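Local coordinates for protein TASOR (Homo sapiens, PDB 6TL1) that directs assembly of the HUSH complex, which maintains epigenetic silencing of H3K9me3-rich loci and transposable elements, and contains a pseudo-PARP domain, at residues N33-L47 with V199-D211. Residues are numbered along the deposited sequence; the frame is centred on the assembly and turned at random.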
# COMPACT_ATOMS: atom_id res chain seq x y z
N ASN A 33 -11.08 -14.77 -9.46
CA ASN A 33 -10.65 -13.99 -10.61
C ASN A 33 -9.14 -13.80 -10.71
O ASN A 33 -8.64 -13.55 -11.81
CB ASN A 33 -11.32 -12.61 -10.58
CG ASN A 33 -12.83 -12.70 -10.40
OD1 ASN A 33 -13.50 -13.35 -11.19
ND2 ASN A 33 -13.35 -12.12 -9.34
N PHE A 34 -8.41 -13.95 -9.61
CA PHE A 34 -6.96 -13.77 -9.64
C PHE A 34 -6.26 -15.12 -9.56
O PHE A 34 -6.56 -15.93 -8.68
CB PHE A 34 -6.51 -12.87 -8.49
CG PHE A 34 -6.90 -11.43 -8.69
CD1 PHE A 34 -6.09 -10.60 -9.45
CD2 PHE A 34 -8.07 -10.93 -8.15
CE1 PHE A 34 -6.44 -9.27 -9.65
CE2 PHE A 34 -8.42 -9.60 -8.35
CZ PHE A 34 -7.61 -8.78 -9.10
N ASN A 35 -5.35 -15.36 -10.50
CA ASN A 35 -4.44 -16.49 -10.40
C ASN A 35 -3.05 -15.91 -10.18
O ASN A 35 -2.50 -15.22 -11.05
CB ASN A 35 -4.53 -17.37 -11.64
CG ASN A 35 -3.51 -18.50 -11.63
OD1 ASN A 35 -2.95 -18.85 -10.60
ND2 ASN A 35 -3.34 -19.14 -12.78
N TYR A 36 -2.50 -16.14 -9.00
CA TYR A 36 -1.18 -15.65 -8.65
C TYR A 36 -0.19 -16.74 -9.05
O TYR A 36 -0.12 -17.79 -8.41
CB TYR A 36 -1.10 -15.32 -7.17
CG TYR A 36 -2.08 -14.25 -6.79
CD1 TYR A 36 -1.91 -12.94 -7.21
CD2 TYR A 36 -3.20 -14.57 -6.03
CE1 TYR A 36 -2.83 -11.96 -6.86
CE2 TYR A 36 -4.11 -13.61 -5.68
CZ TYR A 36 -3.93 -12.30 -6.10
OH TYR A 36 -4.84 -11.35 -5.74
N ARG A 37 0.56 -16.49 -10.12
CA ARG A 37 1.35 -17.54 -10.73
C ARG A 37 2.81 -17.49 -10.36
O ARG A 37 3.51 -18.49 -10.55
CB ARG A 37 1.21 -17.49 -12.25
CG ARG A 37 -0.25 -17.41 -12.72
CD ARG A 37 -0.40 -18.03 -14.08
NE ARG A 37 -1.70 -17.76 -14.68
CZ ARG A 37 -2.10 -18.28 -15.84
NH1 ARG A 37 -1.27 -19.09 -16.49
NH2 ARG A 37 -3.29 -17.99 -16.34
N ARG A 38 3.29 -16.36 -9.85
CA ARG A 38 4.64 -16.33 -9.30
C ARG A 38 4.68 -15.30 -8.19
O ARG A 38 3.85 -14.39 -8.13
CB ARG A 38 5.71 -16.06 -10.36
CG ARG A 38 5.57 -14.78 -11.13
CD ARG A 38 6.70 -14.68 -12.14
NE ARG A 38 6.78 -13.37 -12.77
CZ ARG A 38 7.83 -12.92 -13.44
NH1 ARG A 38 8.91 -13.68 -13.57
NH2 ARG A 38 7.81 -11.71 -13.98
N ALA A 39 5.65 -15.47 -7.29
CA ALA A 39 5.72 -14.66 -6.09
C ALA A 39 7.15 -14.65 -5.58
O ALA A 39 7.84 -15.67 -5.63
CB ALA A 39 4.76 -15.18 -5.01
N CYS A 40 7.60 -13.49 -5.10
CA CYS A 40 8.90 -13.34 -4.47
C CYS A 40 8.77 -12.60 -3.15
O CYS A 40 7.96 -11.68 -3.02
CB CYS A 40 9.87 -12.53 -5.34
SG CYS A 40 10.19 -13.19 -6.97
N LEU A 41 9.57 -13.00 -2.16
CA LEU A 41 9.74 -12.14 -1.00
C LEU A 41 10.83 -11.12 -1.29
O LEU A 41 11.74 -11.36 -2.09
CB LEU A 41 10.09 -12.95 0.26
CG LEU A 41 8.93 -13.76 0.83
CD1 LEU A 41 9.38 -14.82 1.80
CD2 LEU A 41 7.93 -12.81 1.49
N VAL A 42 10.69 -9.94 -0.70
CA VAL A 42 11.65 -8.87 -0.90
C VAL A 42 12.53 -8.78 0.34
O VAL A 42 12.03 -8.78 1.47
CB VAL A 42 10.94 -7.54 -1.21
CG1 VAL A 42 11.96 -6.43 -1.40
CG2 VAL A 42 10.06 -7.69 -2.45
N HIS A 43 13.84 -8.71 0.13
CA HIS A 43 14.77 -8.58 1.25
C HIS A 43 15.65 -7.37 0.95
O HIS A 43 16.71 -7.49 0.34
CB HIS A 43 15.59 -9.87 1.47
CG HIS A 43 14.73 -11.10 1.60
ND1 HIS A 43 14.05 -11.39 2.76
CD2 HIS A 43 14.51 -12.13 0.75
CE1 HIS A 43 13.38 -12.53 2.60
NE2 HIS A 43 13.66 -13.00 1.40
N ASN A 44 15.21 -6.21 1.43
CA ASN A 44 15.97 -4.98 1.22
C ASN A 44 16.37 -4.52 2.62
O ASN A 44 15.57 -3.92 3.34
CB ASN A 44 15.14 -3.92 0.45
CG ASN A 44 15.90 -2.59 0.26
OD1 ASN A 44 16.72 -2.21 1.11
ND2 ASN A 44 15.72 -1.95 -0.89
N GLU A 45 17.61 -4.86 2.99
CA GLU A 45 18.09 -4.62 4.35
C GLU A 45 18.05 -3.13 4.70
O GLU A 45 17.71 -2.77 5.84
CB GLU A 45 19.49 -5.19 4.52
CG GLU A 45 20.43 -4.94 3.35
CD GLU A 45 21.42 -3.81 3.61
OE1 GLU A 45 22.19 -3.46 2.69
OE2 GLU A 45 21.43 -3.28 4.74
N LEU A 46 18.41 -2.26 3.76
CA LEU A 46 18.38 -0.82 4.04
C LEU A 46 16.98 -0.34 4.38
O LEU A 46 16.78 0.40 5.35
CB LEU A 46 18.95 -0.04 2.86
CG LEU A 46 20.43 -0.29 2.58
CD1 LEU A 46 20.95 0.59 1.45
CD2 LEU A 46 21.23 -0.06 3.86
N LEU A 47 15.97 -0.76 3.59
CA LEU A 47 14.59 -0.35 3.87
C LEU A 47 14.08 -0.98 5.15
O LEU A 47 13.32 -0.36 5.89
CB LEU A 47 13.67 -0.71 2.69
CG LEU A 47 13.95 0.10 1.43
CD1 LEU A 47 13.02 -0.28 0.31
CD2 LEU A 47 13.81 1.59 1.75
N VAL A 199 6.67 2.56 5.42
CA VAL A 199 6.23 1.79 4.27
C VAL A 199 7.44 1.02 3.76
O VAL A 199 8.49 1.63 3.49
CB VAL A 199 5.66 2.69 3.17
CG1 VAL A 199 5.44 1.91 1.91
CG2 VAL A 199 4.36 3.38 3.66
N CYS A 200 7.31 -0.30 3.64
CA CYS A 200 8.45 -1.13 3.24
C CYS A 200 8.01 -2.27 2.33
O CYS A 200 7.09 -3.03 2.69
CB CYS A 200 9.16 -1.70 4.48
SG CYS A 200 10.70 -2.56 4.12
N PRO A 201 8.61 -2.43 1.15
CA PRO A 201 8.24 -3.55 0.28
C PRO A 201 8.56 -4.89 0.94
O PRO A 201 9.63 -5.08 1.52
CB PRO A 201 9.09 -3.33 -0.98
CG PRO A 201 10.24 -2.53 -0.51
CD PRO A 201 9.73 -1.65 0.60
N TYR A 202 7.60 -5.80 0.86
CA TYR A 202 7.62 -7.10 1.52
C TYR A 202 7.56 -8.27 0.55
O TYR A 202 8.28 -9.26 0.73
CB TYR A 202 6.44 -7.17 2.51
CG TYR A 202 6.25 -8.50 3.18
CD1 TYR A 202 7.02 -8.85 4.30
CD2 TYR A 202 5.29 -9.41 2.73
CE1 TYR A 202 6.85 -10.06 4.92
CE2 TYR A 202 5.13 -10.63 3.35
CZ TYR A 202 5.89 -10.95 4.44
OH TYR A 202 5.72 -12.17 5.06
N ALA A 203 6.73 -8.19 -0.50
CA ALA A 203 6.61 -9.28 -1.45
C ALA A 203 6.11 -8.73 -2.78
O ALA A 203 5.54 -7.64 -2.84
CB ALA A 203 5.65 -10.37 -0.93
N VAL A 204 6.34 -9.51 -3.84
CA VAL A 204 5.85 -9.20 -5.18
C VAL A 204 5.20 -10.45 -5.75
O VAL A 204 5.75 -11.55 -5.64
CB VAL A 204 6.98 -8.72 -6.11
CG1 VAL A 204 6.41 -8.22 -7.42
CG2 VAL A 204 7.81 -7.63 -5.43
N VAL A 205 4.02 -10.28 -6.35
CA VAL A 205 3.32 -11.35 -7.04
C VAL A 205 2.98 -10.88 -8.44
O VAL A 205 2.78 -9.68 -8.68
CB VAL A 205 2.04 -11.77 -6.30
CG1 VAL A 205 2.36 -12.36 -4.94
CG2 VAL A 205 1.10 -10.58 -6.18
N SER A 206 2.93 -11.82 -9.36
CA SER A 206 2.41 -11.59 -10.70
C SER A 206 1.06 -12.31 -10.80
O SER A 206 0.92 -13.43 -10.31
CB SER A 206 3.38 -12.11 -11.76
OG SER A 206 4.53 -11.29 -11.82
N PHE A 207 0.07 -11.66 -11.41
CA PHE A 207 -1.25 -12.25 -11.52
C PHE A 207 -1.71 -12.26 -12.97
O PHE A 207 -1.25 -11.49 -13.81
CB PHE A 207 -2.30 -11.50 -10.67
CG PHE A 207 -2.65 -10.11 -11.18
CD1 PHE A 207 -3.57 -9.94 -12.20
CD2 PHE A 207 -2.08 -8.99 -10.61
CE1 PHE A 207 -3.89 -8.67 -12.66
CE2 PHE A 207 -2.40 -7.72 -11.06
CZ PHE A 207 -3.31 -7.56 -12.09
N THR A 208 -2.67 -13.14 -13.25
CA THR A 208 -3.52 -12.98 -14.41
C THR A 208 -4.95 -12.84 -13.90
O THR A 208 -5.29 -13.35 -12.83
CB THR A 208 -3.40 -14.14 -15.40
OG1 THR A 208 -3.63 -15.39 -14.74
CG2 THR A 208 -2.02 -14.13 -16.04
N TYR A 209 -5.75 -12.09 -14.64
CA TYR A 209 -7.12 -11.78 -14.26
C TYR A 209 -8.09 -12.32 -15.31
O TYR A 209 -7.93 -12.08 -16.50
CB TYR A 209 -7.28 -10.26 -14.06
CG TYR A 209 -8.67 -9.83 -13.65
CD1 TYR A 209 -9.08 -9.87 -12.32
CD2 TYR A 209 -9.57 -9.36 -14.59
CE1 TYR A 209 -10.35 -9.47 -11.94
CE2 TYR A 209 -10.84 -8.96 -14.22
CZ TYR A 209 -11.22 -9.02 -12.90
OH TYR A 209 -12.49 -8.62 -12.54
N LYS A 210 -9.11 -13.06 -14.83
CA LYS A 210 -10.26 -13.62 -15.55
C LYS A 210 -11.51 -13.14 -14.83
O LYS A 210 -11.67 -13.44 -13.64
CB LYS A 210 -10.27 -15.17 -15.51
CG LYS A 210 -9.36 -16.12 -16.36
CD LYS A 210 -9.71 -16.10 -17.90
CE LYS A 210 -8.99 -17.18 -18.82
NZ LYS A 210 -7.48 -17.26 -18.61
N ASP A 211 -12.41 -12.40 -15.49
CA ASP A 211 -13.61 -11.96 -14.73
C ASP A 211 -14.65 -13.07 -14.51
O ASP A 211 -14.52 -14.20 -14.98
CB ASP A 211 -14.31 -10.77 -15.40
CG ASP A 211 -14.59 -11.01 -16.86
OD1 ASP A 211 -15.53 -10.38 -17.40
OD2 ASP A 211 -13.87 -11.83 -17.46
O HOH W 1 12.34 -5.63 2.29
O HOH W 2 9.93 -9.62 2.72
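Cys40 and Val204 exchange a close pair of backbone hydrogen bonds, Cys40 N to Val204 O at 2.7 Å and Val204 N to Cys40 O at 2.8 Å. Asn35 and Thr208 make a second two-way pair, and between them Arg37 N donates to Ser206 O while Ser206 N donates to Arg38 O. Ser206 thus faces two residues of the opposite strand, a beta bulge that shifts the register by one. Both arginines of the bulge also send their side chains across to the partner strand. With CG between its backbone N and carbonyl carbon (chi1 58°) and the chain extended from there to NE, Arg38 gives a fairly straight bond (160°) from NE to Ser206 OG at 3.2 Å, near the guanidinium plane, and Ser206 OG also bonds Asp128. Arg37 NE reaches Thr208 OG1 at 3.1 Å in a bent bond (136°), tilted from the Arg37 guanidinium plane.

These antiparallel strands, 34-42 and 199-209, are neighbours in the five-stranded sheet of the pseudo-PARP domain, with strands 4-6 and 126-134 flanking the pair. On one face of the sheet, Phe34 turns its edge onto the face of Phe207 in a T-shaped pair (centroids 5.2 Å apart), while Tyr209 CD1 lies over a face of the Phe34 ring. Further along this face, Tyr36 and Val205 both pack against Leu21 of helix 12-22. On the other face, Val204 CG2 meets Val42 CG2 (3.7 Å), and both valines touch Cys86 of helix 82-88. Past the strand, Leu47 CD1 rests on the Pro201 ring, 3.6 Å from its CD.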